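PDB 5YLY: nitrate reductase from Ulva prolifera, which probably reduces nitrate to nitrite with electrons from NADH, passed on first through the FAD-bearing cytochrome b5 reductase domain modelled here. Local coordinates for residues Ile44-Leu55 against Gly100-Lys110. Numbering follows the deposited sequence.
With FAD (flavin-adenine dinucleotide), chain C.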
# COMPACT_ATOMS: atom_id res chain seq x y z
N ILE A 44 -12.62 5.17 10.07
CA ILE A 44 -12.63 3.71 9.91
C ILE A 44 -12.52 3.13 11.31
O ILE A 44 -13.21 2.17 11.68
CB ILE A 44 -11.50 3.26 8.98
CG1 ILE A 44 -11.91 3.61 7.53
CG2 ILE A 44 -11.21 1.75 9.13
CD1 ILE A 44 -10.79 3.53 6.52
N SER A 45 -11.62 3.69 12.08
CA SER A 45 -11.44 3.32 13.48
C SER A 45 -10.95 4.55 14.22
O SER A 45 -10.86 5.61 13.60
CB SER A 45 -10.50 2.12 13.59
OG SER A 45 -9.25 2.43 13.04
N HIS A 46 -10.68 4.44 15.55
CA HIS A 46 -10.28 5.59 16.36
C HIS A 46 -9.07 6.35 15.80
O HIS A 46 -9.02 7.55 15.98
CB HIS A 46 -10.06 5.23 17.84
CG HIS A 46 -8.71 4.64 18.15
ND1 HIS A 46 -8.46 3.28 18.03
CD2 HIS A 46 -7.57 5.26 18.54
CE1 HIS A 46 -7.20 3.12 18.39
NE2 HIS A 46 -6.62 4.28 18.68
N ASP A 47 -8.13 5.66 15.11
CA ASP A 47 -6.95 6.34 14.56
C ASP A 47 -6.70 6.08 13.08
O ASP A 47 -5.57 6.24 12.62
CB ASP A 47 -5.70 5.99 15.38
CG ASP A 47 -5.27 4.53 15.37
OD1 ASP A 47 -6.03 3.69 14.82
OD2 ASP A 47 -4.21 4.22 15.94
N VAL A 48 -7.75 5.63 12.34
CA VAL A 48 -7.67 5.43 10.89
C VAL A 48 -8.84 6.19 10.29
O VAL A 48 -9.99 5.99 10.70
CB VAL A 48 -7.65 3.94 10.43
CG1 VAL A 48 -7.49 3.84 8.91
CG2 VAL A 48 -6.53 3.16 11.15
N THR A 49 -8.53 7.09 9.34
CA THR A 49 -9.55 7.89 8.66
C THR A 49 -9.47 7.72 7.18
O THR A 49 -8.36 7.66 6.62
CB THR A 49 -9.44 9.37 9.06
OG1 THR A 49 -9.62 9.49 10.48
CG2 THR A 49 -10.50 10.26 8.34
N LEU A 50 -10.65 7.67 6.51
CA LEU A 50 -10.72 7.65 5.05
C LEU A 50 -11.02 9.08 4.61
O LEU A 50 -11.96 9.72 5.11
CB LEU A 50 -11.82 6.70 4.52
CG LEU A 50 -11.88 6.62 2.99
CD1 LEU A 50 -12.13 5.18 2.48
CD2 LEU A 50 -12.89 7.67 2.40
N PHE A 51 -10.18 9.61 3.71
CA PHE A 51 -10.35 10.96 3.17
C PHE A 51 -10.76 10.79 1.72
O PHE A 51 -10.03 10.18 0.95
CB PHE A 51 -9.02 11.75 3.24
CG PHE A 51 -8.56 11.99 4.65
CD1 PHE A 51 -9.00 13.10 5.36
CD2 PHE A 51 -7.74 11.06 5.29
CE1 PHE A 51 -8.59 13.31 6.68
CE2 PHE A 51 -7.35 11.25 6.62
CZ PHE A 51 -7.78 12.37 7.31
N ARG A 52 -11.93 11.35 1.36
CA ARG A 52 -12.39 11.22 -0.02
C ARG A 52 -12.20 12.55 -0.69
O ARG A 52 -12.84 13.52 -0.30
CB ARG A 52 -13.87 10.78 -0.05
CG ARG A 52 -14.41 10.62 -1.50
CD ARG A 52 -15.64 9.70 -1.54
NE ARG A 52 -15.28 8.34 -1.11
CZ ARG A 52 -15.95 7.60 -0.23
NH1 ARG A 52 -17.07 8.06 0.32
NH2 ARG A 52 -15.52 6.38 0.09
N PHE A 53 -11.28 12.61 -1.66
CA PHE A 53 -10.92 13.84 -2.35
C PHE A 53 -11.51 13.87 -3.73
O PHE A 53 -11.36 12.90 -4.47
CB PHE A 53 -9.38 14.02 -2.44
CG PHE A 53 -8.74 14.46 -1.15
CD1 PHE A 53 -8.75 15.80 -0.77
CD2 PHE A 53 -8.13 13.54 -0.31
CE1 PHE A 53 -8.14 16.21 0.42
CE2 PHE A 53 -7.51 13.95 0.87
CZ PHE A 53 -7.51 15.29 1.22
N GLY A 54 -12.11 14.99 -4.08
CA GLY A 54 -12.68 15.13 -5.42
C GLY A 54 -11.63 15.50 -6.44
O GLY A 54 -10.63 16.13 -6.11
N LEU A 55 -11.84 15.06 -7.68
CA LEU A 55 -10.98 15.44 -8.80
C LEU A 55 -11.51 16.76 -9.39
O LEU A 55 -12.29 17.42 -8.71
CB LEU A 55 -10.91 14.28 -9.83
CG LEU A 55 -10.36 12.94 -9.23
CD1 LEU A 55 -10.20 11.86 -10.30
CD2 LEU A 55 -9.05 13.14 -8.50
N GLY A 100 -13.86 10.54 -10.72
CA GLY A 100 -14.30 11.72 -10.01
C GLY A 100 -13.80 11.92 -8.60
O GLY A 100 -13.98 13.01 -8.06
N HIS A 101 -13.13 10.91 -8.01
CA HIS A 101 -12.59 11.07 -6.67
C HIS A 101 -11.56 9.98 -6.43
O HIS A 101 -11.52 9.00 -7.17
CB HIS A 101 -13.72 11.02 -5.58
CG HIS A 101 -14.34 9.67 -5.34
ND1 HIS A 101 -15.47 9.27 -6.01
CD2 HIS A 101 -13.96 8.67 -4.50
CE1 HIS A 101 -15.75 8.05 -5.57
NE2 HIS A 101 -14.87 7.65 -4.66
N PHE A 102 -10.78 10.12 -5.36
CA PHE A 102 -9.92 9.07 -4.85
C PHE A 102 -10.09 9.03 -3.34
O PHE A 102 -10.39 10.07 -2.71
CB PHE A 102 -8.44 9.21 -5.24
CG PHE A 102 -7.73 10.44 -4.73
CD1 PHE A 102 -7.11 10.44 -3.49
CD2 PHE A 102 -7.68 11.60 -5.49
CE1 PHE A 102 -6.46 11.59 -3.00
CE2 PHE A 102 -7.00 12.74 -5.03
CZ PHE A 102 -6.38 12.73 -3.80
N ASP A 103 -9.84 7.86 -2.77
CA ASP A 103 -9.95 7.67 -1.33
C ASP A 103 -8.59 7.39 -0.78
O ASP A 103 -7.90 6.55 -1.32
CB ASP A 103 -10.81 6.42 -1.05
CG ASP A 103 -12.27 6.56 -1.36
OD1 ASP A 103 -12.69 7.67 -1.78
OD2 ASP A 103 -12.99 5.55 -1.24
N LEU A 104 -8.24 8.01 0.36
CA LEU A 104 -6.98 7.72 1.04
C LEU A 104 -7.36 7.11 2.36
O LEU A 104 -8.19 7.68 3.06
CB LEU A 104 -6.17 8.99 1.37
CG LEU A 104 -5.76 9.90 0.26
CD1 LEU A 104 -4.97 11.07 0.88
CD2 LEU A 104 -4.90 9.14 -0.81
N VAL A 105 -6.72 6.00 2.73
CA VAL A 105 -6.91 5.44 4.07
C VAL A 105 -5.63 5.78 4.80
O VAL A 105 -4.55 5.39 4.36
CB VAL A 105 -7.22 3.92 3.99
CG1 VAL A 105 -7.10 3.26 5.36
CG2 VAL A 105 -8.61 3.72 3.41
N VAL A 106 -5.74 6.59 5.88
CA VAL A 106 -4.58 7.13 6.56
C VAL A 106 -4.56 6.77 8.04
O VAL A 106 -5.53 7.02 8.76
CB VAL A 106 -4.44 8.69 6.32
CG1 VAL A 106 -3.20 9.26 7.02
CG2 VAL A 106 -4.43 9.04 4.82
N LYS A 107 -3.43 6.23 8.49
CA LYS A 107 -3.20 5.99 9.92
C LYS A 107 -2.82 7.36 10.54
O LYS A 107 -1.84 7.99 10.11
CB LYS A 107 -2.05 4.98 10.10
CG LYS A 107 -1.68 4.71 11.58
CD LYS A 107 -2.74 3.93 12.32
CE LYS A 107 -2.09 3.11 13.44
NZ LYS A 107 -3.06 2.13 14.00
N ILE A 108 -3.59 7.82 11.54
CA ILE A 108 -3.32 9.11 12.19
C ILE A 108 -2.39 8.90 13.37
O ILE A 108 -2.73 8.18 14.30
CB ILE A 108 -4.64 9.87 12.58
CG1 ILE A 108 -5.71 9.84 11.45
CG2 ILE A 108 -4.35 11.31 13.04
CD1 ILE A 108 -5.31 10.41 10.06
N TYR A 109 -1.20 9.51 13.31
CA TYR A 109 -0.19 9.40 14.37
C TYR A 109 -0.40 10.59 15.26
O TYR A 109 0.09 11.69 14.98
CB TYR A 109 1.23 9.34 13.80
CG TYR A 109 1.52 8.08 13.03
CD1 TYR A 109 1.59 6.84 13.68
CD2 TYR A 109 1.77 8.11 11.66
CE1 TYR A 109 1.88 5.67 12.97
CE2 TYR A 109 2.04 6.94 10.95
CZ TYR A 109 2.11 5.73 11.61
OH TYR A 109 2.38 4.59 10.90
N LYS A 110 -1.23 10.39 16.28
CA LYS A 110 -1.63 11.44 17.19
C LYS A 110 -0.56 11.79 18.20
O LYS A 110 0.27 10.96 18.56
CB LYS A 110 -2.96 11.08 17.87
CG LYS A 110 -4.10 10.99 16.85
CD LYS A 110 -5.41 10.57 17.47
CE LYS A 110 -6.41 10.30 16.38
NZ LYS A 110 -7.71 9.83 16.92
PA FAD C . 6.02 11.88 10.38
O1A FAD C . 5.98 13.24 10.96
O2A FAD C . 6.72 11.78 9.04
O5B FAD C . 6.69 10.89 11.48
C5B FAD C . 7.66 9.90 11.07
C4B FAD C . 7.33 8.56 11.67
O4B FAD C . 7.23 8.65 13.11
C3B FAD C . 6.00 7.94 11.24
O3B FAD C . 6.07 7.37 9.94
C2B FAD C . 5.77 6.91 12.35
O2B FAD C . 6.41 5.67 12.07
C1B FAD C . 6.41 7.59 13.58
N9A FAD C . 5.44 8.12 14.54
C8A FAD C . 5.17 9.44 14.79
N7A FAD C . 4.24 9.63 15.69
C5A FAD C . 3.85 8.35 16.05
C6A FAD C . 2.85 7.87 16.92
N6A FAD C . 1.91 8.63 17.47
N1A FAD C . 2.76 6.53 17.08
C2A FAD C . 3.57 5.73 16.38
N3A FAD C . 4.51 6.07 15.49
C4A FAD C . 4.60 7.41 15.37
N1 FAD C . 0.41 6.12 4.96
C2 FAD C . -0.93 5.95 5.18
O2 FAD C . -1.43 6.19 6.29
N3 FAD C . -1.75 5.51 4.12
C4 FAD C . -1.32 5.20 2.83
O4 FAD C . -2.11 4.91 1.96
C4X FAD C . 0.12 5.35 2.63
N5 FAD C . 0.62 5.05 1.45
C5X FAD C . 2.00 5.16 1.28
C6 FAD C . 2.55 4.80 0.03
C7 FAD C . 3.92 4.90 -0.20
C7M FAD C . 4.46 4.47 -1.54
C8 FAD C . 4.78 5.36 0.84
C8M FAD C . 6.27 5.52 0.61
C9 FAD C . 4.24 5.69 2.08
C9A FAD C . 2.85 5.60 2.31
N10 FAD C . 2.26 5.96 3.56
C10 FAD C . 0.91 5.83 3.76
C1' FAD C . 3.04 6.62 4.62
C2' FAD C . 3.03 8.15 4.50
O2' FAD C . 3.86 8.57 3.41
C3' FAD C . 3.51 8.84 5.78
O3' FAD C . 4.83 8.42 6.10
C4' FAD C . 2.57 8.67 6.98
O4' FAD C . 1.31 9.27 6.67
C5' FAD C . 3.11 9.27 8.26
O5' FAD C . 3.56 10.61 7.99
P FAD C . 3.45 11.77 9.11
O1P FAD C . 3.83 13.07 8.50
O2P FAD C . 2.11 11.71 9.81
O3P FAD C . 4.55 11.30 10.15
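In the antiparallel FAD-binding barrel of this flavoprotein, strand 48-54 pairs with strand 101-107, whose outer edge meets the flavin. Thr49, Phe51 and Phe53 each exchange two backbone hydrogen bonds with Val106, Leu104 and Phe102, respectively, and Ile108 N extends the ladder to Asp47 O. On the face with Leu50 and Val105, Arg52 grips Asp103 side-on: NE reaches OD1 at 2.8 Å, and NH2 meets OD2 at 3.0 Å from above the carboxylate plane. With CG of Arg52 anti to the backbone N (chi1 -179°) and chi2 extended, CD lies over one face of the His101 ring, 3.6 Å from its CD2; the bend at chi3 then turns NE toward Asp103. NH1 forms a salt bridge with Glu40 of the neighbouring strand 34-43. Replacing Arg52 with an alanine would probably leave Asp103 and Glu40 without this cationic partner and remove the CH-pi contact on His101. On the other face, Phe53 CB sits over the Phe102 ring, 3.5 Å from its CZ, while Leu55 CD2 meets the same ring at its edge. Farther along, Phe51 turns the edge of its ring to Val106 CB and Ile108 CD1, with helix 122-129 packed beside it. Near the Ser45-Val48 turn, Lys107 NZ lies 3.1 Å from Asp47 OD2 and forms a second salt bridge to Asp205, while Lys110 NZ bonds His46 O. With its inward N-H and C=O groups spent on strand 48-54, strand 101-107 offers others to the isoalloxazine: Val105 O accepts from FAD N3 at 2.8 Å and Lys107 N donates to FAD O2 at 3.0 Å, a complementary pair that fixes the pyrimidine edge of the flavin.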